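Local coordinates for protein oxidoreductase, Gfo/Idh/MocA family (Pseudomonas syringae pv. tomato, PDB 3DTY) that probably catalyses NAD(P)-dependent oxidation or reduction of a substrate not yet identified, as in relatives of the Gfo/Idh/MocA family, and binds magnesium, at residues Q11-A16 with I86-I91; G164-V169 with I274-S279; N244-M249 with M258-A263; I151-E156 with P314-D319; G27-C32 with G329-W334. One frame throughout, in Å; residues are numbered along the deposited sequence.

Interaction 1: Q11-A16 with I86-I91; sequences QPIRWA and IQAVSI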
# COMPACT_ATOMS: atom_id res chain seq x y z
N GLN A 11 22.29 -36.47 12.37
CA GLN A 11 22.96 -36.96 11.17
C GLN A 11 22.12 -36.53 9.97
O GLN A 11 20.93 -36.84 9.90
CB GLN A 11 23.05 -38.48 11.24
CG GLN A 11 24.22 -39.11 10.52
CD GLN A 11 24.21 -40.63 10.66
OE1 GLN A 11 23.40 -41.32 10.04
NE2 GLN A 11 25.12 -41.15 11.49
N PRO A 12 22.72 -35.81 9.01
CA PRO A 12 21.94 -35.40 7.84
C PRO A 12 21.28 -36.63 7.20
O PRO A 12 21.90 -37.68 7.08
CB PRO A 12 22.98 -34.76 6.92
CG PRO A 12 23.96 -34.18 7.90
CD PRO A 12 24.09 -35.28 8.93
N ILE A 13 20.02 -36.49 6.81
CA ILE A 13 19.30 -37.59 6.19
C ILE A 13 19.84 -37.88 4.78
O ILE A 13 19.89 -36.99 3.93
CB ILE A 13 17.80 -37.28 6.14
CG1 ILE A 13 17.29 -37.00 7.56
CG2 ILE A 13 17.04 -38.44 5.51
CD1 ILE A 13 15.81 -36.63 7.64
N ARG A 14 20.26 -39.13 4.56
CA ARG A 14 20.77 -39.54 3.25
C ARG A 14 19.64 -39.32 2.26
O ARG A 14 18.61 -40.01 2.29
CB ARG A 14 21.24 -41.00 3.30
CG ARG A 14 22.46 -41.19 4.21
CD ARG A 14 23.01 -42.62 4.14
NE ARG A 14 22.04 -43.61 4.58
CZ ARG A 14 21.72 -43.86 5.84
NH1 ARG A 14 22.30 -43.19 6.83
NH2 ARG A 14 20.82 -44.78 6.13
N TRP A 15 19.86 -38.36 1.37
CA TRP A 15 18.86 -37.92 0.42
C TRP A 15 19.19 -38.06 -1.06
O TRP A 15 20.35 -38.10 -1.46
CB TRP A 15 18.56 -36.46 0.76
CG TRP A 15 17.46 -35.82 0.04
CD1 TRP A 15 16.14 -36.19 0.03
CD2 TRP A 15 17.54 -34.61 -0.71
NE1 TRP A 15 15.40 -35.29 -0.68
CE2 TRP A 15 16.23 -34.30 -1.15
CE3 TRP A 15 18.59 -33.75 -1.06
CZ2 TRP A 15 15.94 -33.17 -1.92
CZ3 TRP A 15 18.30 -32.62 -1.82
CH2 TRP A 15 16.99 -32.35 -2.24
N ALA A 16 18.13 -38.13 -1.88
CA ALA A 16 18.25 -38.25 -3.32
C ALA A 16 17.11 -37.50 -4.00
O ALA A 16 16.12 -37.14 -3.38
CB ALA A 16 18.22 -39.71 -3.74
N ILE A 86 20.29 -44.28 0.37
CA ILE A 86 19.36 -43.19 0.63
C ILE A 86 18.23 -43.58 1.58
O ILE A 86 17.77 -44.73 1.60
CB ILE A 86 18.72 -42.66 -0.68
CG1 ILE A 86 18.09 -43.81 -1.46
CG2 ILE A 86 19.78 -41.94 -1.50
CD1 ILE A 86 17.25 -43.35 -2.66
N GLN A 87 17.81 -42.61 2.38
CA GLN A 87 16.73 -42.81 3.35
C GLN A 87 15.48 -42.09 2.85
O GLN A 87 14.36 -42.43 3.24
CB GLN A 87 17.12 -42.22 4.71
CG GLN A 87 18.22 -42.97 5.42
CD GLN A 87 18.81 -42.16 6.55
OE1 GLN A 87 19.56 -41.21 6.33
NE2 GLN A 87 18.48 -42.53 7.78
N ALA A 88 15.68 -41.11 1.99
CA ALA A 88 14.57 -40.33 1.46
C ALA A 88 14.81 -39.87 0.03
O ALA A 88 15.95 -39.78 -0.43
CB ALA A 88 14.33 -39.12 2.36
N VAL A 89 13.72 -39.57 -0.68
CA VAL A 89 13.83 -39.11 -2.06
C VAL A 89 12.79 -38.04 -2.40
O VAL A 89 11.64 -38.10 -1.96
CB VAL A 89 13.67 -40.29 -3.05
CG1 VAL A 89 12.31 -40.95 -2.88
CG2 VAL A 89 13.83 -39.81 -4.48
N SER A 90 13.22 -37.04 -3.16
CA SER A 90 12.34 -35.97 -3.60
C SER A 90 12.12 -36.15 -5.09
O SER A 90 13.07 -36.27 -5.86
CB SER A 90 12.97 -34.60 -3.31
OG SER A 90 12.97 -34.34 -1.91
N ILE A 91 10.85 -36.18 -5.48
CA ILE A 91 10.46 -36.39 -6.87
C ILE A 91 10.13 -35.05 -7.51
O ILE A 91 9.22 -34.35 -7.08
CB ILE A 91 9.21 -37.32 -6.93
CG1 ILE A 91 9.48 -38.61 -6.15
CG2 ILE A 91 8.85 -37.64 -8.37
CD1 ILE A 91 8.24 -39.45 -5.90
O HOH W 1 21.15 -39.97 8.41

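Interaction 2: G164-V169 with I274-S279; sequences GDVRMV and IRVIGS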
# COMPACT_ATOMS: atom_id res chain seq x y z
N GLY A 164 -13.56 -14.81 16.30
CA GLY A 164 -14.90 -15.20 16.70
C GLY A 164 -15.23 -16.44 15.88
O GLY A 164 -14.34 -17.24 15.58
N ASP A 165 -16.49 -16.61 15.50
CA ASP A 165 -16.86 -17.77 14.70
C ASP A 165 -16.53 -17.53 13.23
O ASP A 165 -16.92 -16.51 12.66
CB ASP A 165 -18.36 -18.04 14.83
CG ASP A 165 -18.77 -18.33 16.25
OD1 ASP A 165 -18.25 -19.30 16.84
OD2 ASP A 165 -19.63 -17.60 16.78
N VAL A 166 -15.80 -18.46 12.61
CA VAL A 166 -15.43 -18.33 11.20
C VAL A 166 -16.68 -18.44 10.33
O VAL A 166 -17.47 -19.37 10.48
CB VAL A 166 -14.42 -19.42 10.79
CG1 VAL A 166 -14.24 -19.42 9.26
CG2 VAL A 166 -13.09 -19.18 11.48
N ARG A 167 -16.83 -17.50 9.40
CA ARG A 167 -17.98 -17.46 8.51
C ARG A 167 -17.62 -17.66 7.05
O ARG A 167 -18.38 -18.27 6.30
CB ARG A 167 -18.70 -16.12 8.67
CG ARG A 167 -19.38 -15.96 10.02
CD ARG A 167 -20.01 -14.60 10.18
NE ARG A 167 -20.84 -14.58 11.39
CZ ARG A 167 -21.44 -13.50 11.87
NH1 ARG A 167 -21.31 -12.33 11.25
NH2 ARG A 167 -22.21 -13.60 12.94
N MSE A 168 -16.48 -17.13 6.64
CA MSE A 168 -16.02 -17.26 5.27
C MSE A 168 -14.52 -17.40 5.15
O MSE A 168 -13.75 -16.80 5.90
CB MSE A 168 -16.47 -16.06 4.44
CG MSE A 168 -17.95 -15.99 4.17
SE MSE A 168 -18.36 -14.19 3.64
CE MSE A 168 -18.63 -13.49 5.41
N VAL A 169 -14.10 -18.20 4.18
CA VAL A 169 -12.69 -18.39 3.89
C VAL A 169 -12.58 -18.07 2.40
O VAL A 169 -13.09 -18.81 1.56
CB VAL A 169 -12.25 -19.85 4.11
CG1 VAL A 169 -10.74 -19.97 3.85
CG2 VAL A 169 -12.60 -20.30 5.52
N ILE A 274 -5.31 -15.16 0.95
CA ILE A 274 -6.31 -15.87 1.72
C ILE A 274 -6.82 -14.92 2.79
O ILE A 274 -6.03 -14.28 3.49
CB ILE A 274 -5.76 -17.17 2.36
CG1 ILE A 274 -6.90 -17.89 3.11
CG2 ILE A 274 -4.60 -16.86 3.28
CD1 ILE A 274 -6.67 -19.37 3.31
N ARG A 275 -8.14 -14.80 2.87
CA ARG A 275 -8.76 -13.94 3.86
C ARG A 275 -9.75 -14.81 4.62
O ARG A 275 -10.61 -15.46 4.02
CB ARG A 275 -9.50 -12.78 3.19
CG ARG A 275 -10.20 -11.83 4.16
CD ARG A 275 -10.97 -10.75 3.44
NE ARG A 275 -11.63 -9.81 4.34
CZ ARG A 275 -11.01 -8.87 5.05
NH1 ARG A 275 -9.69 -8.73 4.97
NH2 ARG A 275 -11.70 -8.06 5.84
N VAL A 276 -9.61 -14.84 5.94
CA VAL A 276 -10.52 -15.63 6.77
C VAL A 276 -11.39 -14.62 7.51
O VAL A 276 -10.89 -13.80 8.29
CB VAL A 276 -9.76 -16.52 7.78
CG1 VAL A 276 -10.76 -17.33 8.62
CG2 VAL A 276 -8.82 -17.45 7.03
N ILE A 277 -12.70 -14.70 7.26
CA ILE A 277 -13.68 -13.79 7.85
C ILE A 277 -14.52 -14.42 8.97
O ILE A 277 -15.26 -15.37 8.74
CB ILE A 277 -14.64 -13.27 6.76
CG1 ILE A 277 -13.83 -12.66 5.62
CG2 ILE A 277 -15.61 -12.25 7.34
CD1 ILE A 277 -14.66 -12.22 4.43
N GLY A 278 -14.39 -13.87 10.17
CA GLY A 278 -15.15 -14.37 11.31
C GLY A 278 -16.16 -13.35 11.79
O GLY A 278 -16.21 -12.23 11.29
N SER A 279 -16.97 -13.73 12.78
CA SER A 279 -17.99 -12.84 13.32
C SER A 279 -17.41 -11.61 14.02
O SER A 279 -18.09 -10.59 14.13
CB SER A 279 -18.87 -13.61 14.32
OG SER A 279 -18.08 -14.24 15.33
O HOH W 2 -18.60 -11.37 10.20

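Interaction 3: N244-M249 with M258-A263; sequences NAYTLM and MVWSSA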
# COMPACT_ATOMS: atom_id res chain seq x y z
N ASN A 244 -8.66 -20.82 -15.80
CA ASN A 244 -9.42 -20.00 -14.86
C ASN A 244 -10.53 -20.83 -14.25
O ASN A 244 -11.17 -21.63 -14.93
CB ASN A 244 -10.03 -18.77 -15.53
CG ASN A 244 -10.59 -17.78 -14.51
OD1 ASN A 244 -11.81 -17.67 -14.32
ND2 ASN A 244 -9.70 -17.07 -13.83
N ALA A 245 -10.76 -20.67 -12.95
CA ALA A 245 -11.83 -21.41 -12.30
C ALA A 245 -12.30 -20.75 -11.01
O ALA A 245 -11.52 -20.11 -10.29
CB ALA A 245 -11.39 -22.84 -12.01
N TYR A 246 -13.59 -20.89 -10.76
CA TYR A 246 -14.22 -20.37 -9.56
C TYR A 246 -14.75 -21.59 -8.83
O TYR A 246 -15.40 -22.44 -9.44
CB TYR A 246 -15.39 -19.44 -9.90
CG TYR A 246 -15.04 -18.27 -10.79
CD1 TYR A 246 -14.37 -17.16 -10.28
CD2 TYR A 246 -15.35 -18.29 -12.14
CE1 TYR A 246 -14.03 -16.08 -11.10
CE2 TYR A 246 -15.01 -17.23 -12.97
CZ TYR A 246 -14.35 -16.13 -12.45
OH TYR A 246 -14.00 -15.10 -13.29
N THR A 247 -14.48 -21.68 -7.54
CA THR A 247 -14.96 -22.80 -6.74
C THR A 247 -15.68 -22.27 -5.51
O THR A 247 -15.09 -21.57 -4.69
CB THR A 247 -13.80 -23.71 -6.28
OG1 THR A 247 -13.08 -24.19 -7.42
CG2 THR A 247 -14.34 -24.90 -5.48
N LEU A 248 -16.96 -22.59 -5.39
CA LEU A 248 -17.73 -22.17 -4.22
C LEU A 248 -17.96 -23.40 -3.35
O LEU A 248 -18.37 -24.46 -3.85
CB LEU A 248 -19.07 -21.54 -4.63
CG LEU A 248 -19.89 -21.03 -3.44
CD1 LEU A 248 -19.08 -20.00 -2.69
CD2 LEU A 248 -21.20 -20.42 -3.92
N MSE A 249 -17.69 -23.27 -2.06
CA MSE A 249 -17.82 -24.38 -1.13
C MSE A 249 -18.66 -24.08 0.09
O MSE A 249 -18.69 -22.96 0.60
CB MSE A 249 -16.44 -24.81 -0.64
CG MSE A 249 -15.53 -25.31 -1.74
SE MSE A 249 -13.73 -25.48 -1.07
CE MSE A 249 -13.26 -23.64 -1.15
N MSE A 258 -14.56 -19.88 -0.92
CA MSE A 258 -14.46 -19.55 -2.34
C MSE A 258 -13.01 -19.59 -2.78
O MSE A 258 -12.13 -19.08 -2.08
CB MSE A 258 -15.05 -18.17 -2.61
CG MSE A 258 -14.87 -17.71 -4.05
SE MSE A 258 -15.85 -16.07 -4.42
CE MSE A 258 -14.63 -14.80 -3.57
N VAL A 259 -12.74 -20.20 -3.93
CA VAL A 259 -11.38 -20.26 -4.43
C VAL A 259 -11.34 -19.83 -5.89
O VAL A 259 -12.02 -20.41 -6.73
CB VAL A 259 -10.78 -21.69 -4.36
CG1 VAL A 259 -9.33 -21.64 -4.84
CG2 VAL A 259 -10.86 -22.26 -2.93
N TRP A 260 -10.56 -18.79 -6.18
CA TRP A 260 -10.41 -18.33 -7.55
C TRP A 260 -9.03 -18.76 -8.02
O TRP A 260 -8.01 -18.32 -7.48
CB TRP A 260 -10.54 -16.80 -7.64
CG TRP A 260 -10.22 -16.25 -9.01
CD1 TRP A 260 -10.49 -16.84 -10.21
CD2 TRP A 260 -9.55 -15.01 -9.32
NE1 TRP A 260 -10.03 -16.06 -11.25
CE2 TRP A 260 -9.46 -14.93 -10.73
CE3 TRP A 260 -9.03 -13.96 -8.55
CZ2 TRP A 260 -8.86 -13.83 -11.38
CZ3 TRP A 260 -8.44 -12.87 -9.20
CH2 TRP A 260 -8.36 -12.82 -10.60
N SER A 261 -8.99 -19.63 -9.02
CA SER A 261 -7.72 -20.11 -9.57
C SER A 261 -7.55 -19.52 -10.96
O SER A 261 -8.48 -19.56 -11.77
CB SER A 261 -7.74 -21.64 -9.66
OG SER A 261 -8.09 -22.21 -8.41
N SER A 262 -6.38 -18.97 -11.25
CA SER A 262 -6.19 -18.37 -12.56
C SER A 262 -4.74 -18.17 -12.99
O SER A 262 -3.84 -17.92 -12.18
CB SER A 262 -6.92 -17.03 -12.63
OG SER A 262 -7.00 -16.54 -13.97
N ALA A 263 -4.53 -18.30 -14.30
CA ALA A 263 -3.23 -18.10 -14.92
C ALA A 263 -3.44 -17.00 -15.96
O ALA A 263 -2.52 -16.65 -16.70
CB ALA A 263 -2.76 -19.39 -15.60
O HOH W 3 -10.79 -22.47 -8.07

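Interaction 4: I151-E156 with P314-D319; sequences IEQARE and PNALID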
# COMPACT_ATOMS: atom_id res chain seq x y z
N ILE A 151 1.70 -17.79 8.63
CA ILE A 151 0.61 -18.73 8.41
C ILE A 151 0.32 -19.40 9.76
O ILE A 151 -0.84 -19.65 10.10
CB ILE A 151 0.99 -19.83 7.37
CG1 ILE A 151 1.34 -19.19 6.02
CG2 ILE A 151 -0.18 -20.80 7.21
CD1 ILE A 151 0.22 -18.33 5.43
N GLU A 152 1.37 -19.70 10.52
CA GLU A 152 1.21 -20.32 11.84
C GLU A 152 0.57 -19.33 12.80
O GLU A 152 -0.23 -19.71 13.66
CB GLU A 152 2.55 -20.76 12.44
CG GLU A 152 3.17 -22.01 11.84
CD GLU A 152 2.27 -23.23 11.93
OE1 GLU A 152 1.47 -23.32 12.89
OE2 GLU A 152 2.38 -24.10 11.04
N GLN A 153 0.93 -18.06 12.67
CA GLN A 153 0.37 -17.03 13.53
C GLN A 153 -1.15 -17.00 13.36
O GLN A 153 -1.89 -16.96 14.33
CB GLN A 153 0.96 -15.66 13.19
CG GLN A 153 0.40 -14.51 14.03
CD GLN A 153 0.62 -14.70 15.52
OE1 GLN A 153 1.51 -15.45 15.95
NE2 GLN A 153 -0.18 -14.01 16.33
N ALA A 154 -1.59 -17.01 12.11
CA ALA A 154 -3.01 -17.00 11.78
C ALA A 154 -3.70 -18.23 12.40
O ALA A 154 -4.79 -18.12 12.96
CB ALA A 154 -3.19 -17.00 10.27
N ARG A 155 -3.07 -19.39 12.27
CA ARG A 155 -3.63 -20.62 12.83
C ARG A 155 -3.87 -20.45 14.33
O ARG A 155 -4.95 -20.76 14.83
CB ARG A 155 -2.69 -21.80 12.60
CG ARG A 155 -3.16 -23.13 13.20
CD ARG A 155 -2.13 -24.22 12.93
NE ARG A 155 -2.38 -25.45 13.68
CZ ARG A 155 -2.79 -26.60 13.15
NH1 ARG A 155 -3.02 -26.70 11.84
NH2 ARG A 155 -2.97 -27.65 13.93
N GLU A 156 -2.85 -19.94 15.02
CA GLU A 156 -2.92 -19.71 16.45
C GLU A 156 -4.00 -18.71 16.82
O GLU A 156 -4.76 -18.92 17.77
CB GLU A 156 -1.56 -19.22 16.97
CG GLU A 156 -0.48 -20.28 17.03
CD GLU A 156 -0.75 -21.35 18.09
OE1 GLU A 156 -1.54 -21.07 19.01
OE2 GLU A 156 -0.17 -22.45 18.01
N PRO A 314 4.85 -18.25 19.99
CA PRO A 314 6.15 -18.93 19.84
C PRO A 314 6.23 -19.86 18.63
O PRO A 314 7.28 -19.97 17.99
CB PRO A 314 6.29 -19.68 21.16
CG PRO A 314 5.62 -18.76 22.13
CD PRO A 314 4.37 -18.31 21.38
N ASN A 315 5.13 -20.54 18.31
CA ASN A 315 5.12 -21.44 17.17
C ASN A 315 5.30 -20.68 15.86
O ASN A 315 5.65 -21.27 14.84
CB ASN A 315 3.83 -22.25 17.09
CG ASN A 315 3.71 -23.25 18.22
OD1 ASN A 315 4.69 -23.86 18.63
ND2 ASN A 315 2.49 -23.44 18.70
N ALA A 316 5.05 -19.37 15.90
CA ALA A 316 5.19 -18.53 14.72
C ALA A 316 6.54 -17.82 14.74
O ALA A 316 6.89 -17.11 13.80
CB ALA A 316 4.06 -17.49 14.66
N LEU A 317 7.31 -18.02 15.81
CA LEU A 317 8.62 -17.39 15.92
C LEU A 317 9.78 -18.38 15.79
O LEU A 317 10.88 -18.01 15.38
CB LEU A 317 8.76 -16.66 17.25
CG LEU A 317 7.92 -15.39 17.45
CD1 LEU A 317 7.97 -14.99 18.92
CD2 LEU A 317 8.45 -14.27 16.57
N ILE A 318 9.53 -19.64 16.14
CA ILE A 318 10.56 -20.66 16.12
C ILE A 318 11.31 -20.83 14.80
O ILE A 318 12.50 -21.18 14.80
CB ILE A 318 9.98 -22.02 16.59
CG1 ILE A 318 11.11 -23.02 16.83
CG2 ILE A 318 8.95 -22.52 15.58
CD1 ILE A 318 10.67 -24.26 17.62
N ASP A 319 10.64 -20.57 13.68
CA ASP A 319 11.27 -20.70 12.37
C ASP A 319 12.08 -19.48 11.93
O ASP A 319 12.84 -19.57 10.96
CB ASP A 319 10.23 -21.01 11.30
CG ASP A 319 9.71 -22.42 11.38
OD1 ASP A 319 10.53 -23.34 11.58
OD2 ASP A 319 8.50 -22.62 11.24

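Interaction 5: G27-C32 with G329-W334; sequences GYIHRC and GLFEAW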
# COMPACT_ATOMS: atom_id res chain seq x y z
N GLY A 27 14.33 -27.87 -9.39
CA GLY A 27 15.37 -28.59 -8.68
C GLY A 27 16.15 -27.71 -7.73
O GLY A 27 16.57 -28.15 -6.66
N TYR A 28 16.34 -26.44 -8.11
CA TYR A 28 17.10 -25.53 -7.27
C TYR A 28 16.47 -25.27 -5.90
O TYR A 28 17.12 -25.46 -4.87
CB TYR A 28 17.34 -24.20 -8.00
CG TYR A 28 18.33 -23.29 -7.30
CD1 TYR A 28 19.66 -23.69 -7.10
CD2 TYR A 28 17.94 -22.04 -6.82
CE1 TYR A 28 20.57 -22.85 -6.45
CE2 TYR A 28 18.85 -21.19 -6.17
CZ TYR A 28 20.16 -21.61 -5.98
OH TYR A 28 21.04 -20.78 -5.32
N ILE A 29 15.21 -24.85 -5.86
CA ILE A 29 14.60 -24.58 -4.56
C ILE A 29 14.55 -25.84 -3.68
O ILE A 29 14.69 -25.75 -2.46
CB ILE A 29 13.18 -23.94 -4.69
CG1 ILE A 29 12.72 -23.44 -3.32
CG2 ILE A 29 12.19 -24.94 -5.27
CD1 ILE A 29 11.43 -22.58 -3.36
N HIS A 30 14.36 -27.01 -4.29
CA HIS A 30 14.35 -28.25 -3.53
C HIS A 30 15.71 -28.46 -2.86
O HIS A 30 15.79 -28.78 -1.67
CB HIS A 30 14.04 -29.46 -4.44
CG HIS A 30 12.58 -29.72 -4.62
ND1 HIS A 30 11.85 -30.52 -3.75
CD2 HIS A 30 11.69 -29.28 -5.54
CE1 HIS A 30 10.59 -30.54 -4.13
NE2 HIS A 30 10.46 -29.80 -5.22
N ARG A 31 16.79 -28.27 -3.61
CA ARG A 31 18.13 -28.45 -3.06
C ARG A 31 18.47 -27.43 -1.99
O ARG A 31 18.97 -27.78 -0.92
CB ARG A 31 19.19 -28.40 -4.18
CG ARG A 31 19.12 -29.58 -5.14
CD ARG A 31 20.43 -29.74 -5.90
NE ARG A 31 20.74 -28.58 -6.73
CZ ARG A 31 20.05 -28.22 -7.81
NH1 ARG A 31 19.00 -28.94 -8.19
NH2 ARG A 31 20.41 -27.15 -8.50
N CYS A 32 18.20 -26.16 -2.27
CA CYS A 32 18.47 -25.10 -1.31
C CYS A 32 17.75 -25.38 -0.00
O CYS A 32 18.31 -25.22 1.08
CB CYS A 32 18.00 -23.75 -1.84
SG CYS A 32 18.91 -23.10 -3.27
N GLY A 329 12.10 -14.70 2.58
CA GLY A 329 11.37 -15.01 1.36
C GLY A 329 10.96 -16.46 1.21
O GLY A 329 11.08 -17.25 2.14
N LEU A 330 10.48 -16.83 0.02
CA LEU A 330 10.01 -18.19 -0.22
C LEU A 330 11.04 -19.29 0.05
O LEU A 330 10.66 -20.41 0.40
CB LEU A 330 9.46 -18.33 -1.64
CG LEU A 330 8.79 -19.67 -1.99
CD1 LEU A 330 7.61 -19.92 -1.04
CD2 LEU A 330 8.31 -19.65 -3.42
N PHE A 331 12.33 -18.98 -0.11
CA PHE A 331 13.37 -19.98 0.15
C PHE A 331 13.39 -20.36 1.63
O PHE A 331 13.62 -21.52 1.98
CB PHE A 331 14.75 -19.45 -0.29
CG PHE A 331 15.03 -19.61 -1.77
CD1 PHE A 331 15.39 -20.85 -2.30
CD2 PHE A 331 14.92 -18.52 -2.63
CE1 PHE A 331 15.64 -21.00 -3.67
CE2 PHE A 331 15.16 -18.66 -4.00
CZ PHE A 331 15.53 -19.90 -4.52
N GLU A 332 13.16 -19.39 2.51
CA GLU A 332 13.12 -19.68 3.94
C GLU A 332 11.91 -20.56 4.21
O GLU A 332 12.00 -21.55 4.93
CB GLU A 332 13.02 -18.41 4.78
CG GLU A 332 14.34 -17.67 4.97
CD GLU A 332 14.90 -17.15 3.67
OE1 GLU A 332 14.21 -16.34 3.01
OE2 GLU A 332 16.03 -17.56 3.30
N ALA A 333 10.77 -20.20 3.62
CA ALA A 333 9.56 -20.98 3.82
C ALA A 333 9.78 -22.44 3.41
O ALA A 333 9.38 -23.36 4.11
CB ALA A 333 8.41 -20.39 3.04
N TRP A 334 10.43 -22.64 2.26
CA TRP A 334 10.70 -23.99 1.79
C TRP A 334 11.68 -24.74 2.68
O TRP A 334 11.55 -25.96 2.87
CB TRP A 334 11.22 -23.97 0.35
CG TRP A 334 10.13 -24.10 -0.66
CD1 TRP A 334 9.08 -23.25 -0.86
CD2 TRP A 334 9.94 -25.18 -1.58
NE1 TRP A 334 8.25 -23.73 -1.85
CE2 TRP A 334 8.76 -24.92 -2.31
CE3 TRP A 334 10.67 -26.35 -1.86
CZ2 TRP A 334 8.28 -25.78 -3.30
CZ3 TRP A 334 10.19 -27.21 -2.85
CH2 TRP A 334 9.00 -26.92 -3.56

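Interaction 1: Q11-A16 with I86-I91
Arg14 takes part in three of the six hydrogen bonds between these two strand starts, two of them with Gln87. Gln87 OE1 accepts Arg14 N at 2.8 Å. Arg14 O takes two backbone donors, Gln87 N at 2.7 Å and Ala88 N at 3.1 Å. Ser90 N donates to Ala16 O at 2.9 Å, while Ala16 N to Ala88 O is a weak bond. A water lies near both Pro12 O and Gln87 OE1 and probably bridges them.

The flat ends of Arg14 and Gln87 are stacked. Their guanidinium and amide planes lie 6° apart, with Gln87 CD 3.2 Å above the Arg14 plane, offset toward its rim. A bend at chi3 (-61°) folds the Arg14 chain over the amide, and Gly85 O holds its NE.

Trp15 NE1 meets Ser90 OG at 2.9 Å, with the oxygen in the ring plane. This bent bond shares the hydroxyl with Tyr338 OH.

Ala16 CB rests on Ile86 CG2 at 3.5 Å, and Ile13 CG2 and Trp15 CD1 both approach Ala88 CB.

Trp15 pairs with Ala88 and Ala16 with Val89. This is an interior parallel pairing in a Rossmann fold, strand 13-17 beside the middle strand 88-92 of its five-stranded sheet.

Interaction 2: G164-V169 with I274-S279
Ile277 O is gripped by two neighbouring backbone donors, Arg167 N at 2.7 Å and Met168 N at 3.0 Å. Both lie in its carbonyl plane. Ile277 N answers to Met168 O at 2.7 Å. Just before strand 166-174 and just after strand 272-278, Asp165 and Ser279 exchange two bonds: Ser279 N to Asp165 O at 2.8 Å, and Asp165 N to Ser279 OG at 2.9 Å. With chi1 at 54°, Ser279 OG sits between its N and carbonyl carbon and faces Asp165 N.

The extended Arg167 chain lays its guanidinium over Ser279, whose CB is 3.4 Å above one face, toward the rim. Arg167 NH1 also binds Ser179 O of the second subunit.

On one sheet face, selenomethionine Met168 bends at chi3 and brings CE to Ile277 CG2 at 3.8 Å. On the other face Val166, Val169 and Val276 gather, with Ile274 CD1 beside Val169 CG1.

Arg167 and Met168 both oppose Ile277, which makes a classic beta bulge in this antiparallel pair of the C-terminal domain's mixed sheet.

Interaction 3: N244-M249 with M258-A263
Trp260 CG is anti to the backbone N (chi1 173°), whereas Tyr246 CG stands beside its own N (chi1 -57°). From this non-hydrogen-bonded pair these torsions bring the two side chains alongside on one face, pointing the same way. Their planes are 13° apart but slid, and the rings barely overlap. Tyr246 CE1 to Trp260 CD1 is 3.7 Å. The edge of the indole also meets Ala245 O, which lies in its plane 3.4 Å from Trp260 CD1.

The opposite face holds Ala245, Thr247, Val259 and Ser261. One water bridges Thr247 OG1 and Ser261 OG and donates to Val259 O at 2.7 Å.

In four backbone bonds, Ala245 N and Ser261 N each bond to the other residue's O, and so do Thr247 N and Val259 N.

The face of Tyr246 and Trp260 meets the second subunit, whose His170 bonds Tyr246 OH and meets the indole edge-to-face. Trp373 of helix 364-382 packs on Thr247 and Val259. The arrangement is an antiparallel beta hairpin with one face at a subunit interface.

Interaction 4: I151-E156 with P314-D319
The Asn315 amide and the Glu156 carboxylate meet with their planes 42° apart. Asn315 ND2 donates to Glu156 OE2 at 2.9 Å, with an N-H...O angle of 157°. The acceptor lies in the amide plane of Asn315. Seen from Glu156, the donor comes from above the carboxylate, 44° out of its plane. Glu156 bends at chi2 and crosses Asn315 at about a right angle.

Ala316 supplies a methyl group that packs against Gln153: Ala316 CB is 3.5 Å from Gln153 OE1 and 3.9 Å from Gln153 CB. The same OE1 accepts His313 N, which fixes the amide beside the loop. Glu152 CB rests near Asn315 O and Ala316 CA, at 4.0 and 4.1 Å. The Glu152 carboxylate forms a salt bridge with Arg360, which probably helps balance its charge.

Pro314 O accepts Leu317 N and Ile318 N. Along the chain the loop follows strand 302-306 and precedes helix 330-349; in space it packs on helix 149-159. Ile151 and Ala154 of this helix pack on helix 203-218 and strand 281-286.

Interaction 5: G27-C32 with G329-W334
Ile29 CD1 sits over the face of the Trp334 indole. It is 3.4 Å from the centroid of the five-membered ring, a CH-pi contact. Ile29 CG1 and CG2 continue along the same indole. Ile29 CG1 also reaches Phe331 CE1 at 3.8 Å.

Trp334 turns its far edge toward His30. Trp334 CZ3 stands 3.5 Å above the centre of the His30 imidazole, and the planes are 84° apart: a T-shaped pair.

Tyr28 CE2 is 3.9 Å from Phe331 CZ, with the rings oblique. Cys32 SG lies 3.9 Å from Phe331 CE1, an oblique sulfur-aromatic contact.

His30 ND1 bonds Tyr338 OH and NE2 bonds Glu115 OE1, which fixes the imidazole face that Trp334 meets. With Ile29 CG1 anti to the backbone N (chi1 -169°), its extended chain reaches the indole. Tyr28 OH binds Asp37 of the third subunit, and Arg36 of that subunit makes a cation-pi contact with Phe331.

Helical segments 27-32 and 330-334 cross at -59°. Dispersion and aromatic contacts join them, while the polar ends of His30 and Tyr28 are satisfied elsewhere. This implies an apolar seam between the nucleotide-binding and C-terminal family regions, bordering a subunit interface.

In the fold
Interaction 1 lies in the parallel Rossmann sheet. Interactions 2 and 3 share the mixed sheet of the C-terminal domain, where strands 166-174 and 256-262 are neighbours. Their centres are 18 Å apart, and a probable hydrogen bond from Met258 N to Val169 O links them. The centres of interactions 1 and 2 are 39 Å apart. Interaction 5 joins the two regions and touches interaction 1 through Trp15 and His30; the segments of 1 and 5 alternate along the chain. Interaction 4 packs a loop on helix 149-159; its nearest atoms are about 5 Å from interaction 2. Interaction 3 nests inside 2, 2 inside 4, and 4 inside 5. Interactions 2 and 3 face the second subunit and 5 the third.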